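Local coordinates for protein oxidoreductase (Bordetella pertussis, PDB 3Q2K) that is an NAD-dependent dehydrogenase that probably oxidises UDP-N-acetylglucosaminuronic acid on the way to 2,3-diacetamido-2,3-dideoxy-D-mannuronic acid, at residues C[143-148]-C[330-335]; C[148-153]-C[338-343]. All coordinates share one frame; numbering follows the deposited sequence.

Contact 1 (C[143-148]-C[330-335]); sequences GVRLFV and NCLRGD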
ATOM      1  N   GLY C 143      17.678   6.882  38.441  1.00 42.30           N
ATOM      2  CA  GLY C 143      17.742   8.213  39.030  1.00 24.33           C
ATOM      3  C   GLY C 143      19.051   8.899  38.692  1.00 45.61           C
ATOM      4  O   GLY C 143      19.498   9.765  39.439  1.00 51.29           O
ATOM      5  N   VAL C 144      19.688   8.565  37.573  1.00 35.16           N
ATOM      6  CA  VAL C 144      20.898   9.295  37.221  1.00 27.33           C
ATOM      7  C   VAL C 144      20.623  10.229  36.048  1.00 63.45           C
ATOM      8  O   VAL C 144      19.642  10.047  35.337  1.00 30.47           O
ATOM      9  CB  VAL C 144      22.083   8.352  36.921  1.00 41.28           C
ATOM     10  CG1 VAL C 144      22.495   7.587  38.181  1.00 33.65           C
ATOM     11  CG2 VAL C 144      21.757   7.373  35.806  1.00 17.27           C
ATOM     12  N   ARG C 145      21.449  11.251  35.860  1.00 35.71           N
ATOM     13  CA  ARG C 145      21.453  12.119  34.687  1.00 24.95           C
ATOM     14  C   ARG C 145      21.977  11.386  33.454  1.00 41.05           C
ATOM     15  O   ARG C 145      22.980  10.674  33.524  1.00 27.67           O
ATOM     16  CB  ARG C 145      22.522  13.178  34.955  1.00 42.67           C
ATOM     17  CG  ARG C 145      22.042  14.606  34.901  1.00 59.98           C
ATOM     18  CD  ARG C 145      20.872  14.704  35.848  1.00 28.70           C
ATOM     19  NE  ARG C 145      20.212  15.982  35.622  1.00 56.81           N
ATOM     20  CZ  ARG C 145      19.147  16.374  36.310  1.00 52.32           C
ATOM     21  NH1 ARG C 145      18.674  15.592  37.268  1.00 54.32           N
ATOM     22  NH2 ARG C 145      18.584  17.544  36.052  1.00 60.43           N
ATOM     23  N   LEU C 146      21.340  11.604  32.309  1.00 40.13           N
ATOM     24  CA  LEU C 146      21.862  11.145  31.027  1.00 24.86           C
ATOM     25  C   LEU C 146      21.952  12.386  30.149  1.00 25.34           C
ATOM     26  O   LEU C 146      20.915  12.997  29.898  1.00 24.84           O
ATOM     27  CB  LEU C 146      20.885  10.142  30.409  1.00 23.10           C
ATOM     28  CG  LEU C 146      21.021   9.888  28.915  1.00 32.72           C
ATOM     29  CD1 LEU C 146      22.490   9.720  28.548  1.00 30.42           C
ATOM     30  CD2 LEU C 146      20.182   8.687  28.493  1.00 24.72           C
ATOM     31  N   PHE C 147      23.153  12.797  29.748  1.00 20.86           N
ATOM     32  CA  PHE C 147      23.306  13.945  28.851  1.00 24.06           C
ATOM     33  C   PHE C 147      23.732  13.420  27.478  1.00 39.87           C
ATOM     34  O   PHE C 147      24.387  12.390  27.386  1.00 30.46           O
ATOM     35  CB  PHE C 147      24.401  14.917  29.286  1.00 24.10           C
ATOM     36  CG  PHE C 147      24.296  15.381  30.710  1.00 40.40           C
ATOM     37  CD1 PHE C 147      23.795  16.639  31.001  1.00 37.24           C
ATOM     38  CD2 PHE C 147      24.729  14.577  31.753  1.00 45.92           C
ATOM     39  CE1 PHE C 147      23.688  17.086  32.304  1.00 40.70           C
ATOM     40  CE2 PHE C 147      24.651  15.029  33.054  1.00 47.57           C
ATOM     41  CZ  PHE C 147      24.107  16.268  33.333  1.00 27.95           C
ATOM     42  N   VAL C 148      23.361  14.089  26.392  1.00 37.05           N
ATOM     43  CA  VAL C 148      23.835  13.714  25.069  1.00 21.20           C
ATOM     44  C   VAL C 148      24.592  14.900  24.464  1.00 28.71           C
ATOM     45  O   VAL C 148      24.136  16.040  24.455  1.00 23.70           O
ATOM     46  CB  VAL C 148      22.664  13.288  24.166  1.00 42.25           C
ATOM     47  CG1 VAL C 148      23.164  12.999  22.750  1.00 22.71           C
ATOM     48  CG2 VAL C 148      21.926  12.123  24.828  1.00 19.09           C
ATOM     49  N   ASN C 330      27.311  22.682  35.540  1.00 62.85           N
ATOM     50  CA  ASN C 330      26.176  23.375  36.156  1.00 22.24           C
ATOM     51  C   ASN C 330      25.071  22.417  36.575  1.00 57.70           C
ATOM     52  O   ASN C 330      24.731  22.359  37.755  1.00 42.57           O
ATOM     53  CB  ASN C 330      25.567  24.468  35.272  1.00 34.97           C
ATOM     54  CG  ASN C 330      26.545  25.583  34.992  1.00 49.22           C
ATOM     55  OD1 ASN C 330      27.528  25.739  35.712  1.00 58.31           O
ATOM     56  ND2 ASN C 330      26.292  26.353  33.941  1.00 60.74           N
ATOM     57  N   CYS C 331      24.540  21.656  35.622  1.00 33.95           N
ATOM     58  CA  CYS C 331      23.482  20.709  35.941  1.00 44.51           C
ATOM     59  C   CYS C 331      23.900  19.767  37.069  1.00 30.19           C
ATOM     60  O   CYS C 331      23.149  19.469  37.999  1.00 33.52           O
ATOM     61  CB  CYS C 331      23.054  19.933  34.690  1.00 25.73           C
ATOM     62  SG  CYS C 331      22.037  18.534  35.186  1.00 41.03           S
ATOM     63  N   LEU C 332      25.127  19.268  36.998  1.00 45.44           N
ATOM     64  CA  LEU C 332      25.555  18.355  38.051  1.00 33.40           C
ATOM     65  C   LEU C 332      25.754  19.058  39.388  1.00 71.05           C
ATOM     66  O   LEU C 332      25.664  18.439  40.451  1.00 43.01           O
ATOM     67  CB  LEU C 332      26.875  17.713  37.652  1.00 40.78           C
ATOM     68  CG  LEU C 332      26.595  16.682  36.567  1.00 35.69           C
ATOM     69  CD1 LEU C 332      27.962  16.088  36.289  1.00 26.36           C
ATOM     70  CD2 LEU C 332      25.591  15.658  37.076  1.00 29.62           C
ATOM     71  N   ARG C 333      26.077  20.345  39.316  1.00 29.29           N
ATOM     72  CA  ARG C 333      26.275  21.106  40.544  1.00 62.94           C
ATOM     73  C   ARG C 333      24.934  21.535  41.128  1.00 52.07           C
ATOM     74  O   ARG C 333      24.899  22.110  42.212  1.00 48.57           O
ATOM     75  CB  ARG C 333      27.190  22.314  40.332  1.00 62.60           C
ATOM     76  CG  ARG C 333      28.678  21.985  40.202  1.00 31.44           C
ATOM     77  CD  ARG C 333      29.334  23.186  39.548  1.00100.00           C
ATOM     78  NE  ARG C 333      28.837  24.371  40.236  1.00 96.50           N
ATOM     79  CZ  ARG C 333      29.351  24.775  41.392  1.00100.00           C
ATOM     80  NH1 ARG C 333      30.369  24.099  41.911  1.00 42.49           N
ATOM     81  NH2 ARG C 333      28.847  25.841  41.996  1.00 56.81           N
ATOM     82  N   GLY C 334      23.839  21.239  40.434  1.00 69.30           N
ATOM     83  CA  GLY C 334      22.499  21.596  40.896  1.00 47.87           C
ATOM     84  C   GLY C 334      21.973  22.911  40.349  1.00 43.44           C
ATOM     85  O   GLY C 334      20.811  23.248  40.575  1.00 58.79           O
ATOM     86  N   ASP C 335      22.810  23.627  39.603  1.00 55.38           N
ATOM     87  CA  ASP C 335      22.510  24.926  39.000  1.00 35.11           C
ATOM     88  C   ASP C 335      21.418  24.920  37.936  1.00 77.96           C
ATOM     89  O   ASP C 335      20.683  25.899  37.809  1.00 78.30           O
ATOM     90  CB  ASP C 335      23.747  25.522  38.319  1.00100.00           C
ATOM     91  CG  ASP C 335      24.912  25.772  39.262  1.00100.00           C
ATOM     92  OD1 ASP C 335      24.754  25.637  40.494  1.00 76.05           O
ATOM     93  OD2 ASP C 335      26.005  26.102  38.749  1.00 96.64           O
TER

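Contact 2 (C[148-153]-C[338-343]); sequences VVKQNR and PETDGR. With NAI (1,4-dihydronicotinamide adenine dinucleotide), chain U.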
ATOM      1  N   VAL C 148      23.361  14.089  26.392  1.00 37.05           N
ATOM      2  CA  VAL C 148      23.835  13.714  25.069  1.00 21.20           C
ATOM      3  C   VAL C 148      24.592  14.900  24.464  1.00 28.71           C
ATOM      4  O   VAL C 148      24.136  16.040  24.455  1.00 23.70           O
ATOM      5  CB  VAL C 148      22.664  13.288  24.166  1.00 42.25           C
ATOM      6  CG1 VAL C 148      23.164  12.999  22.750  1.00 22.71           C
ATOM      7  CG2 VAL C 148      21.926  12.123  24.828  1.00 19.09           C
ATOM      8  N   VAL C 149      25.789  14.665  23.941  1.00 20.93           N
ATOM      9  CA  VAL C 149      26.610  15.804  23.525  1.00 29.52           C
ATOM     10  C   VAL C 149      26.014  16.398  22.261  1.00 41.10           C
ATOM     11  O   VAL C 149      25.918  15.707  21.256  1.00 19.99           O
ATOM     12  CB  VAL C 149      28.060  15.377  23.249  1.00 50.96           C
ATOM     13  CG1 VAL C 149      28.835  16.500  22.588  1.00 32.37           C
ATOM     14  CG2 VAL C 149      28.704  14.980  24.565  1.00 34.01           C
ATOM     15  N   LYS C 150      25.591  17.656  22.288  1.00 32.12           N
ATOM     16  CA  LYS C 150      25.150  18.257  21.045  1.00 22.06           C
ATOM     17  C   LYS C 150      25.751  19.652  21.038  1.00 27.79           C
ATOM     18  O   LYS C 150      25.029  20.627  21.254  1.00 34.24           O
ATOM     19  CB  LYS C 150      23.622  18.323  20.966  1.00 18.19           C
ATOM     20  CG  LYS C 150      23.059  17.725  19.697  1.00 86.01           C
ATOM     21  CD  LYS C 150      22.968  16.230  19.900  1.00 25.22           C
ATOM     22  CE  LYS C 150      22.261  15.599  18.704  1.00 52.73           C
ATOM     23  NZ  LYS C 150      23.076  14.703  17.836  1.00 21.41           N
ATOM     24  N   GLN C 151      27.043  19.755  20.741  1.00 31.97           N
ATOM     25  CA  GLN C 151      27.715  21.014  21.039  1.00 19.62           C
ATOM     26  C   GLN C 151      27.232  22.169  20.181  1.00 32.05           C
ATOM     27  O   GLN C 151      27.282  23.307  20.646  1.00 26.89           O
ATOM     28  CB  GLN C 151      29.245  20.929  21.119  1.00 34.27           C
ATOM     29  CG  GLN C 151      29.971  20.726  19.789  1.00 28.87           C
ATOM     30  CD  GLN C 151      30.091  19.259  19.442  1.00 41.63           C
ATOM     31  OE1 GLN C 151      29.245  18.446  19.826  1.00 36.70           O
ATOM     32  NE2 GLN C 151      31.174  18.903  18.761  1.00 34.99           N
ATOM     33  N   ASN C 152      26.746  21.898  18.974  1.00 29.89           N
ATOM     34  CA  ASN C 152      26.473  23.018  18.080  1.00 17.38           C
ATOM     35  C   ASN C 152      25.331  23.837  18.658  1.00 22.25           C
ATOM     36  O   ASN C 152      25.135  24.993  18.288  1.00 33.21           O
ATOM     37  CB  ASN C 152      26.061  22.563  16.673  1.00 30.73           C
ATOM     38  CG  ASN C 152      27.226  22.030  15.857  1.00 42.13           C
ATOM     39  OD1 ASN C 152      28.341  21.847  16.346  1.00 27.83           O
ATOM     40  ND2 ASN C 152      26.948  21.704  14.605  1.00 20.79           N
ATOM     41  N   ARG C 153      24.601  23.243  19.596  1.00 25.56           N
ATOM     42  CA  ARG C 153      23.505  24.007  20.179  1.00 25.31           C
ATOM     43  C   ARG C 153      23.985  25.281  20.875  1.00 25.52           C
ATOM     44  O   ARG C 153      23.246  26.256  21.043  1.00 32.65           O
ATOM     45  CB  ARG C 153      22.670  23.127  21.112  1.00 23.76           C
ATOM     46  CG  ARG C 153      21.732  22.171  20.416  1.00 24.72           C
ATOM     47  CD  ARG C 153      20.894  21.450  21.462  1.00 45.86           C
ATOM     48  NE  ARG C 153      20.041  20.409  20.893  1.00 37.64           N
ATOM     49  CZ  ARG C 153      18.943  19.937  21.477  1.00 32.76           C
ATOM     50  NH1 ARG C 153      18.526  20.405  22.644  1.00 24.82           N
ATOM     51  NH2 ARG C 153      18.232  18.983  20.899  1.00 23.96           N
ATOM     52  N   PRO C 338      19.866  19.979  32.251  1.00 59.57           N
ATOM     53  CA  PRO C 338      20.717  19.881  31.071  1.00 47.85           C
ATOM     54  C   PRO C 338      20.062  20.466  29.822  1.00 78.35           C
ATOM     55  O   PRO C 338      18.842  20.428  29.684  1.00 38.81           O
ATOM     56  CB  PRO C 338      20.956  18.379  30.901  1.00 61.19           C
ATOM     57  CG  PRO C 338      19.957  17.676  31.749  1.00 36.29           C
ATOM     58  CD  PRO C 338      19.340  18.674  32.686  1.00 22.02           C
ATOM     59  N   GLU C 339      20.855  21.024  28.914  1.00 26.10           N
ATOM     60  CA  GLU C 339      20.367  21.470  27.612  1.00 47.54           C
ATOM     61  C   GLU C 339      19.956  20.344  26.660  1.00 32.34           C
ATOM     62  O   GLU C 339      19.072  20.509  25.820  1.00 34.51           O
ATOM     63  CB  GLU C 339      21.450  22.322  26.949  1.00 56.60           C
ATOM     64  CG  GLU C 339      21.104  22.858  25.566  1.00 49.12           C
ATOM     65  CD  GLU C 339      22.160  23.833  25.078  1.00100.00           C
ATOM     66  OE1 GLU C 339      23.324  23.421  24.882  1.00 87.06           O
ATOM     67  OE2 GLU C 339      21.827  25.025  24.909  1.00 55.94           O
ATOM     68  N   THR C 340      20.603  19.191  26.786  1.00 34.40           N
ATOM     69  CA  THR C 340      20.337  18.037  25.935  1.00 46.90           C
ATOM     70  C   THR C 340      20.499  16.803  26.815  1.00 58.94           C
ATOM     71  O   THR C 340      21.583  16.222  26.881  1.00 24.39           O
ATOM     72  CB  THR C 340      21.299  17.924  24.727  1.00 39.30           C
ATOM     73  OG1 THR C 340      21.359  19.169  24.021  1.00 50.59           O
ATOM     74  CG2 THR C 340      20.824  16.862  23.731  1.00 36.30           C
ATOM     75  N   ASP C 341      19.414  16.452  27.500  1.00 35.09           N
ATOM     76  CA  ASP C 341      19.295  15.176  28.196  1.00 51.36           C
ATOM     77  C   ASP C 341      18.892  14.055  27.242  1.00 26.68           C
ATOM     78  O   ASP C 341      18.832  14.230  26.020  1.00 40.09           O
ATOM     79  CB  ASP C 341      18.358  15.245  29.409  1.00 36.71           C
ATOM     80  CG  ASP C 341      16.883  15.319  29.047  1.00 64.35           C
ATOM     81  OD1 ASP C 341      16.058  15.229  29.982  1.00 43.98           O
ATOM     82  OD2 ASP C 341      16.523  15.462  27.859  1.00 35.97           O
ATOM     83  N   GLY C 342      18.666  12.888  27.835  1.00 33.58           N
ATOM     84  CA  GLY C 342      18.279  11.680  27.121  1.00 19.30           C
ATOM     85  C   GLY C 342      17.163  11.927  26.129  1.00 55.08           C
ATOM     86  O   GLY C 342      17.320  11.568  24.964  1.00 27.27           O
ATOM     87  N   ARG C 343      16.069  12.542  26.569  1.00 24.73           N
ATOM     88  CA  ARG C 343      14.898  12.726  25.710  1.00 38.27           C
ATOM     89  C   ARG C 343      15.128  13.734  24.590  1.00 35.73           C
ATOM     90  O   ARG C 343      14.670  13.552  23.462  1.00 32.66           O
ATOM     91  CB  ARG C 343      13.676  13.159  26.518  1.00 25.35           C
ATOM     92  CG  ARG C 343      13.189  12.052  27.439  1.00 33.00           C
ATOM     93  CD  ARG C 343      12.192  12.539  28.475  1.00 26.61           C
ATOM     94  NE  ARG C 343      11.511  11.348  28.978  1.00 38.51           N
ATOM     95  CZ  ARG C 343      11.982  10.553  29.932  1.00 22.96           C
ATOM     96  NH1 ARG C 343      13.144  10.789  30.519  1.00 22.35           N
ATOM     97  NH2 ARG C 343      11.312   9.474  30.306  1.00 31.59           N
TER
HETATM   98  PA  NAI U 500      37.412   6.219  17.587  1.00 30.27           P
HETATM   99  O1A NAI U 500      37.703   4.966  16.860  1.00 26.29           O
HETATM  100  O2A NAI U 500      38.631   7.233  17.296  1.00 24.14           O
HETATM  101  O5B NAI U 500      37.625   6.167  19.184  1.00 35.26           O
HETATM  102  C5B NAI U 500      37.326   4.840  19.603  1.00 28.74           C
HETATM  103  C4B NAI U 500      37.873   4.451  20.971  1.00 41.42           C
HETATM  104  O4B NAI U 500      36.912   3.645  21.667  1.00 29.27           O
HETATM  105  C3B NAI U 500      39.064   3.586  20.514  1.00 27.59           C
HETATM  106  O3B NAI U 500      40.211   4.010  21.255  1.00 45.37           O
HETATM  107  C2B NAI U 500      38.498   2.168  20.803  1.00 28.42           C
HETATM  108  O2B NAI U 500      39.508   1.233  21.191  1.00 47.24           O
HETATM  109  C1B NAI U 500      37.686   2.506  22.072  1.00 30.96           C
HETATM  110  N9A NAI U 500      36.817   1.377  22.359  1.00 28.11           N
HETATM  111  C8A NAI U 500      36.276   0.486  21.485  1.00 33.60           C
HETATM  112  N7A NAI U 500      35.545  -0.348  22.172  1.00 28.74           N
HETATM  113  C5A NAI U 500      35.569  -0.074  23.496  1.00 27.15           C
HETATM  114  C6A NAI U 500      34.988  -0.607  24.663  1.00 24.25           C
HETATM  115  N6A NAI U 500      34.133  -1.694  24.627  1.00 36.40           N
HETATM  116  N1A NAI U 500      35.260   0.003  25.813  1.00 44.83           N
HETATM  117  C2A NAI U 500      36.030   1.076  25.879  1.00 22.05           C
HETATM  118  N3A NAI U 500      36.593   1.602  24.813  1.00 23.50           N
HETATM  119  C4A NAI U 500      36.373   1.073  23.617  1.00 39.22           C
HETATM  120  O3  NAI U 500      36.221   7.039  16.894  1.00 43.32           O
HETATM  121  PN  NAI U 500      35.782   8.411  17.602  1.00 34.04           P
HETATM  122  O1N NAI U 500      35.851   9.386  16.412  1.00 27.28           O
HETATM  123  O2N NAI U 500      36.628   9.077  18.708  1.00 40.07           O
HETATM  124  O5D NAI U 500      34.210   8.226  17.934  1.00 35.97           O
HETATM  125  C5D NAI U 500      33.896   9.106  19.005  1.00 71.05           C
HETATM  126  C4D NAI U 500      32.454   8.883  19.475  1.00 14.74           C
HETATM  127  O4D NAI U 500      32.103  10.271  19.655  1.00 31.57           O
HETATM  128  C3D NAI U 500      31.522   8.346  18.369  1.00 17.16           C
HETATM  129  O3D NAI U 500      30.164   8.234  18.778  1.00 21.84           O
HETATM  130  C2D NAI U 500      31.549   9.553  17.410  1.00 26.48           C
HETATM  131  O2D NAI U 500      30.293   9.578  16.740  1.00 25.09           O
HETATM  132  C1D NAI U 500      31.450  10.698  18.446  1.00 30.13           C
HETATM  133  N1N NAI U 500      32.107  11.929  18.013  1.00 34.34           N
HETATM  134  C2N NAI U 500      31.491  13.060  18.279  1.00 19.64           C
HETATM  135  C3N NAI U 500      32.096  14.247  17.884  1.00 26.51           C
HETATM  136  C7N NAI U 500      31.415  15.525  18.154  1.00 26.01           C
HETATM  137  O7N NAI U 500      31.693  16.500  17.487  1.00 32.47           O
HETATM  138  N7N NAI U 500      30.476  15.555  19.121  1.00 23.20           N
HETATM  139  C4N NAI U 500      33.312  14.210  17.204  1.00 25.16           C
HETATM  140  C5N NAI U 500      33.883  12.978  16.948  1.00 35.03           C
HETATM  141  C6N NAI U 500      33.257  11.826  17.382  1.00 37.73           C

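Contact 1 (C[143-148]-C[330-335])
R145 and F147 reach from the strand 146-148 region to C331 and L332 in the last turn of helix 321-333. From CB, which is directed at the helix, the R145 chain bends at chi2 (54°) and then runs on past the thiol of C331. R145 CG lies 3.9 Å from C331 SG and touches L332 CD2 more loosely. CD passes the sulfur, and NE comes closest to it, with R145 NE to C331 SG at 3.2 Å. NE is buried here with no hydrogen-bonding partner in the model; the sulfur is simply its nearest neighbour across the contact. Beyond it, CZ and NH2 slant past SG, neither squarely face-on nor edge-on. The NH2 end finds its charge partner in E337, with which it forms a salt bridge.

Strand 146-148 is an edge strand of the six-stranded parallel Rossmann sheet within this chain, and helix 321-333 packs beside it. F147 fills the space between them, C331 and L332 both meeting the ring at its edge. The sulfur-aromatic contact places C331 SG 4.7 Å from the centroid of the F147 ring, 76° off the normal. C331 CB sits in the ring plane, 3.8 Å from F147 CE1. The thiol can face both R145 and F147 because SG stands anti to the C331 backbone N (chi1 167°). L332 adds its CD2 methyl, 4.1 Å from F147 CZ. Two residues on, G334 has positive phi and makes a Schellman motif: G334 N bonds to C331 O at 3.1 Å and D335 N to N330 O at 3.0 Å.

Contact 2 (C[148-153]-C[338-343])
T340 lies over one face of the R153 guanidinium, its CG2 methyl 4.2 Å above the centre of the plane. T340 OG1 is on that face too, 3.4 Å from R153 NH1 but at too poor an angle to bond. Outside the two segments, R153 NE pairs with D214, NH1 with E344, and W218 adds a cation-pi contact. The setting is the turn leaving the last strand of the Rossmann fold, where the chain passes through a 3-10 segment beside the cofactor. The second flat group, the E339 carboxylate, brings OE1 to 3.8 Å from R153 CB. OE1 is buried without a partner in the model, while OE2 forms a salt bridge with R154.

V148 N donates to T340 O (2.8 Å, 173° at the hydrogen), a single backbone bond from the edge strand to the loop before helix 342-361. Beside this bond V148 CB packs on T340 CG2 at 4.0 Å. D341 then acts as N-cap of helix 342-361, its OD2 accepting from E344 N.

On the cofactor side, Q151 CG lies between the backbone N and the carbonyl carbon (chi1 72°) and the chain bends at chi2. Q151 and N152 also touch the UDP-sugar ligand. The Q151 amide pairs with the nicotinamide carboxamide: Q151 NE2 gives to NADH O7N at 2.8 Å, and NADH N7N gives back to Q151 OE1 at 3.2 Å.

Overall arrangement
From the N terminus the chain first builds the Rossmann domain; contact 1 begins where helix 129-142 gives way to its edge strand, and contact 2 starts at the end of that strand, the two sharing V148. The chain then leaves to build the C-terminal domain with its mixed eight-stranded sheet. It returns along helix 321-333, closing contact 1 over 182 residues, and closes contact 2 over 185 as helix 342-361 begins. The segments alternate, so the two closures cross. P338 joins them physically, its CB 3.3 Å from F147 CD1. Together they tie the end of helix 321-333 and the loop leading into helix 342-361 to the edge strand and the turn after it.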